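FtsY (Mycoplasma mycoides, PDB 1ZU4) is a signal recognition particle receptor of the SRP54-type family, here its NG domain, a helical bundle joined to a P-loop domain. Local coordinates at residues 106-111 / 194-199; 128-133 / 161-166. All blocks are in the same frame, centred on the assembly; numbering follows the deposited sequence.

Contact 1 of 2, residues 106-111 / 194-199; sequences NIFMLV and LLLIDT
Strands 106-111 and 194-198 run side by side in parallel, 4.7 Å apart at closest approach and 14° from perfect alignment. Four backbone hydrogen bonds of 2.9 to 3.0 Å join them: Leu-195 N to Asn-106 O, Phe-108 N to Leu-195 O, Ile-197 N to Phe-108 O, and Leu-110 N to Ile-197 O. Phe-108, Leu-194, Leu-196 and Leu-110 share one face of the sheet. There Leu-194 CD1 sits over one face of the Phe-108 ring in a CH-pi contact, 3.9 Å from the ring centroid and displaced toward the rim. Leu-194 has CG anti to its own N (chi1 166°), which helps carry that methyl across to the neighbouring strand. Leu-196 CD2 meets Phe-108 CB at 3.8 Å and also touches Leu-110 CD2. Helix 118-131 covers this face through Met-125, Ala-126 and Tyr-129. On the other face Ile-197 CD1 reaches Ile-107 CG2 at 3.8 Å, and Met-109 CE approaches the same Ile-197 CD1. Helix 176-189 packs there with Val-180, Ala-183 and Ile-184. Beyond the regular pairing, Thr-199 OG1 gives a short 2.6 Å hydrogen bond to Leu-110 O. The hydroxyl lies in the carbonyl plane, on a lone pair. With chi1 at 64°, OG1 stands between the backbone N and the carbonyl carbon of Thr-199, and Val-111 CG1 lies 3.5 Å from it. The chemistry thus changes along the pair: polar Asn-106, its OD1 bonded to Lys-101 N, lies at the start, mainly apolar groups pack both faces, and a buried hydroxyl, Thr-199 OG1, takes up the carbonyl of Leu-110.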
# COMPACT_ATOMS: atom_id res chain seq x y z
N ASN A 106 -8.82 -1.69 18.02
CA ASN A 106 -8.77 -1.66 16.57
C ASN A 106 -8.20 -3.01 16.11
O ASN A 106 -7.27 -3.53 16.72
CB ASN A 106 -7.89 -0.49 16.09
CG ASN A 106 -8.41 0.85 16.56
OD1 ASN A 106 -9.40 1.34 16.03
ND2 ASN A 106 -7.80 1.39 17.63
N ILE A 107 -8.75 -3.58 15.06
CA ILE A 107 -8.27 -4.86 14.58
C ILE A 107 -8.02 -4.79 13.07
O ILE A 107 -8.95 -4.58 12.31
CB ILE A 107 -9.25 -6.02 14.93
CG1 ILE A 107 -9.56 -6.05 16.44
CG2 ILE A 107 -8.65 -7.31 14.49
CD1 ILE A 107 -10.65 -7.11 16.90
N PHE A 108 -6.77 -5.02 12.65
CA PHE A 108 -6.41 -4.96 11.24
C PHE A 108 -5.86 -6.31 10.82
O PHE A 108 -4.99 -6.87 11.51
CB PHE A 108 -5.28 -3.96 10.98
CG PHE A 108 -5.60 -2.55 11.31
CD1 PHE A 108 -4.58 -1.62 11.35
CD2 PHE A 108 -6.93 -2.14 11.58
CE1 PHE A 108 -4.86 -0.28 11.66
CE2 PHE A 108 -7.22 -0.82 11.89
CZ PHE A 108 -6.22 0.12 11.90
N MET A 109 -6.33 -6.82 9.70
CA MET A 109 -5.66 -8.00 9.11
C MET A 109 -4.73 -7.65 7.97
O MET A 109 -5.01 -6.78 7.20
CB MET A 109 -6.69 -8.96 8.56
CG MET A 109 -7.76 -9.34 9.54
SD MET A 109 -8.80 -10.54 8.74
CE MET A 109 -9.42 -11.38 10.22
N LEU A 110 -3.62 -8.34 7.84
CA LEU A 110 -2.79 -8.16 6.68
C LEU A 110 -2.95 -9.40 5.81
O LEU A 110 -3.00 -10.52 6.33
CB LEU A 110 -1.35 -7.94 7.06
CG LEU A 110 -0.84 -6.60 7.64
CD1 LEU A 110 -0.30 -5.79 6.56
CD2 LEU A 110 -1.83 -5.80 8.48
N VAL A 111 -3.16 -9.18 4.52
CA VAL A 111 -3.43 -10.29 3.58
C VAL A 111 -2.60 -10.13 2.32
O VAL A 111 -1.99 -9.08 2.11
CB VAL A 111 -4.92 -10.39 3.17
CG1 VAL A 111 -5.81 -10.65 4.39
CG2 VAL A 111 -5.38 -9.15 2.35
N LEU A 194 -4.51 -2.03 19.63
CA LEU A 194 -4.49 -2.55 18.27
C LEU A 194 -4.06 -3.99 18.26
O LEU A 194 -3.14 -4.39 18.97
CB LEU A 194 -3.56 -1.71 17.39
CG LEU A 194 -3.11 -2.21 16.01
CD1 LEU A 194 -4.28 -2.12 15.07
CD2 LEU A 194 -1.90 -1.37 15.50
N LEU A 195 -4.80 -4.77 17.47
CA LEU A 195 -4.45 -6.16 17.21
C LEU A 195 -4.15 -6.24 15.72
O LEU A 195 -5.01 -5.95 14.92
CB LEU A 195 -5.63 -7.11 17.53
CG LEU A 195 -5.42 -8.61 17.19
CD1 LEU A 195 -4.12 -9.14 17.79
CD2 LEU A 195 -6.61 -9.39 17.71
N LEU A 196 -2.95 -6.67 15.37
CA LEU A 196 -2.59 -6.90 13.97
C LEU A 196 -2.55 -8.38 13.74
O LEU A 196 -1.90 -9.10 14.50
CB LEU A 196 -1.22 -6.28 13.66
CG LEU A 196 -1.23 -4.73 13.64
CD1 LEU A 196 0.20 -4.18 13.75
CD2 LEU A 196 -1.80 -4.26 12.37
N ILE A 197 -3.24 -8.84 12.68
CA ILE A 197 -3.31 -10.27 12.36
C ILE A 197 -2.63 -10.62 11.05
O ILE A 197 -3.04 -10.19 9.97
CB ILE A 197 -4.76 -10.75 12.29
CG1 ILE A 197 -5.46 -10.38 13.59
CG2 ILE A 197 -4.82 -12.28 11.92
CD1 ILE A 197 -6.90 -10.55 13.58
N ASP A 198 -1.62 -11.46 11.16
CA ASP A 198 -0.94 -11.98 10.03
C ASP A 198 -1.73 -13.16 9.50
O ASP A 198 -2.26 -13.95 10.26
CB ASP A 198 0.45 -12.45 10.46
CG ASP A 198 1.38 -12.71 9.28
OD1 ASP A 198 2.51 -13.18 9.57
OD2 ASP A 198 0.98 -12.42 8.11
N THR A 199 -1.78 -13.29 8.18
CA THR A 199 -2.48 -14.40 7.54
C THR A 199 -1.63 -15.02 6.45
O THR A 199 -0.73 -14.37 5.87
CB THR A 199 -3.87 -13.92 6.91
OG1 THR A 199 -3.63 -12.96 5.86
CG2 THR A 199 -4.73 -13.27 7.95

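Contact 2 of 2, residues 128-133 / 161-166; sequences YYAELG and NNKVDL
Ala-130 O takes two hydrogen bonds, from Lys-163 NZ at 2.6 Å and from Gly-133 N at 3.0 Å. The two donors come from opposite faces of the carbonyl plane. NZ stands above that plane, 39° out of it, and so does not use a lone pair. The lysine arrives by a bent route. Its chain starts extended at chi2 but folds at chi3 (-103°) and chi4 (62°), which turns the ammonium group back onto the helix end. On the way CD passes 4.0 Å from Gly-133 O. A positive group at the C-terminal end of a helix would be expected to interact well with the helix dipole. Beside this polar link the methyl of Ala-130 fits against the other segment. Ala-130 CB touches Val-164 CG2 and Asn-161 CB, each at 3.6 Å. Val-164 has CG1 anti to its backbone N, and its other branch, CG2, does the touching. The CA atoms of Ala-130 and Lys-163 are 5.7 Å apart, the nearest CA pair across the contact. Val-164 also packs on Ala-126 of the same helix, on Ile-138 of strand 136-140 and on Ile-156 of helix 146-156. Asn-161 to Val-164 form a type I beta turn, closed by Val-164 N to Asn-161 O at 3.2 Å. Gly-133, with a positive phi, ends the helix in a Schellman motif. Contact 2 therefore joins a Schellman-capped helix C-terminus to a type I turn that leads into strand 164-167, an outermost strand of a P-loop-type alpha/beta domain.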
# COMPACT_ATOMS: atom_id res chain seq x y z
N TYR A 128 4.76 1.57 14.04
CA TYR A 128 4.15 2.85 13.69
C TYR A 128 3.16 3.28 14.76
O TYR A 128 3.14 4.47 15.18
CB TYR A 128 3.45 2.75 12.32
CG TYR A 128 2.73 3.99 11.84
CD1 TYR A 128 3.35 4.93 11.01
CD2 TYR A 128 1.39 4.20 12.17
CE1 TYR A 128 2.62 6.08 10.55
CE2 TYR A 128 0.69 5.31 11.75
CZ TYR A 128 1.29 6.25 10.96
OH TYR A 128 0.50 7.32 10.56
N TYR A 129 2.30 2.35 15.21
CA TYR A 129 1.33 2.69 16.25
C TYR A 129 1.97 2.73 17.64
O TYR A 129 1.60 3.57 18.48
CB TYR A 129 0.10 1.76 16.19
CG TYR A 129 -0.72 2.12 15.00
CD1 TYR A 129 -0.63 1.39 13.81
CD2 TYR A 129 -1.51 3.25 15.02
CE1 TYR A 129 -1.34 1.75 12.68
CE2 TYR A 129 -2.24 3.65 13.87
CZ TYR A 129 -2.14 2.88 12.71
OH TYR A 129 -2.82 3.25 11.56
N ALA A 130 2.94 1.85 17.87
CA ALA A 130 3.62 1.78 19.18
C ALA A 130 4.33 3.10 19.47
O ALA A 130 4.24 3.61 20.60
CB ALA A 130 4.59 0.59 19.26
N GLU A 131 5.00 3.65 18.46
CA GLU A 131 5.58 5.00 18.55
C GLU A 131 4.56 6.13 18.78
O GLU A 131 4.89 7.19 19.33
CB GLU A 131 6.48 5.27 17.34
CG GLU A 131 7.62 4.26 17.26
CD GLU A 131 9.02 4.87 17.09
OE1 GLU A 131 9.38 5.80 17.85
OE2 GLU A 131 9.77 4.37 16.23
N LEU A 132 3.31 5.91 18.39
CA LEU A 132 2.28 6.91 18.62
C LEU A 132 1.69 6.77 20.02
O LEU A 132 0.76 7.50 20.39
CB LEU A 132 1.21 6.87 17.52
CG LEU A 132 1.68 7.29 16.12
CD1 LEU A 132 0.67 6.92 15.03
CD2 LEU A 132 1.95 8.80 16.12
N GLY A 133 2.27 5.85 20.81
CA GLY A 133 1.85 5.60 22.19
C GLY A 133 0.85 4.50 22.44
O GLY A 133 0.37 4.32 23.54
N ASN A 161 9.42 -1.49 19.27
CA ASN A 161 9.06 -0.84 20.52
C ASN A 161 8.55 -1.81 21.62
O ASN A 161 7.94 -2.84 21.32
CB ASN A 161 8.00 0.19 20.18
CG ASN A 161 7.86 1.25 21.22
OD1 ASN A 161 8.57 2.27 21.20
ND2 ASN A 161 6.93 1.03 22.16
N ASN A 162 8.79 -1.48 22.88
CA ASN A 162 8.40 -2.37 24.00
C ASN A 162 6.87 -2.56 24.16
O ASN A 162 6.42 -3.48 24.86
CB ASN A 162 9.03 -1.90 25.33
CG ASN A 162 10.57 -2.03 25.35
OD1 ASN A 162 11.14 -3.00 24.84
ND2 ASN A 162 11.24 -1.04 25.97
N LYS A 163 6.10 -1.69 23.49
CA LYS A 163 4.62 -1.71 23.55
C LYS A 163 3.97 -2.63 22.51
O LYS A 163 2.76 -2.58 22.31
CB LYS A 163 4.03 -0.31 23.41
CG LYS A 163 4.16 0.54 24.68
CD LYS A 163 3.35 1.83 24.57
CE LYS A 163 4.23 3.03 24.28
NZ LYS A 163 4.92 2.88 22.97
N VAL A 164 4.80 -3.45 21.86
CA VAL A 164 4.34 -4.46 20.91
C VAL A 164 4.63 -5.86 21.45
O VAL A 164 5.80 -6.22 21.69
CB VAL A 164 5.00 -4.37 19.52
CG1 VAL A 164 4.41 -5.45 18.59
CG2 VAL A 164 4.89 -2.96 18.90
N ASP A 165 3.55 -6.63 21.60
CA ASP A 165 3.57 -8.01 22.09
C ASP A 165 3.10 -8.95 20.99
O ASP A 165 2.46 -8.50 20.04
CB ASP A 165 2.64 -8.14 23.31
CG ASP A 165 3.12 -7.31 24.49
OD1 ASP A 165 4.35 -7.22 24.69
OD2 ASP A 165 2.26 -6.74 25.21
N LEU A 166 3.42 -10.23 21.13
CA LEU A 166 3.16 -11.28 20.12
C LEU A 166 2.49 -12.50 20.72
O LEU A 166 2.98 -13.05 21.73
CB LEU A 166 4.47 -11.77 19.49
CG LEU A 166 4.33 -12.82 18.38
CD1 LEU A 166 3.91 -12.18 17.06
CD2 LEU A 166 5.60 -13.60 18.21

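Both segments of contact 2 fall between the two strands of contact 1 in sequence, and both contacts belong to one sheet. Their centres are 14 Å apart. Strand 106-111 leads into helix 118-131, and the loop between them, with the start of the helix, matches a P-loop (Walker A) pattern, consistent with the P-loop fold of the family. Contact 1 lies near it: the side chain of Asp-198 is about 5 Å from a bound sulfate ion, and Lys-118 NZ hydrogen-bonds to Thr-199 O. Contact 2 involves the opposite, C-terminal end of that helix. Tyr-129, one residue before Ala-130, packs back onto contact 1: its CD1 is 3.5 Å from Leu-194 CD2 and its OH 4.1 Å from Phe-108 CE1.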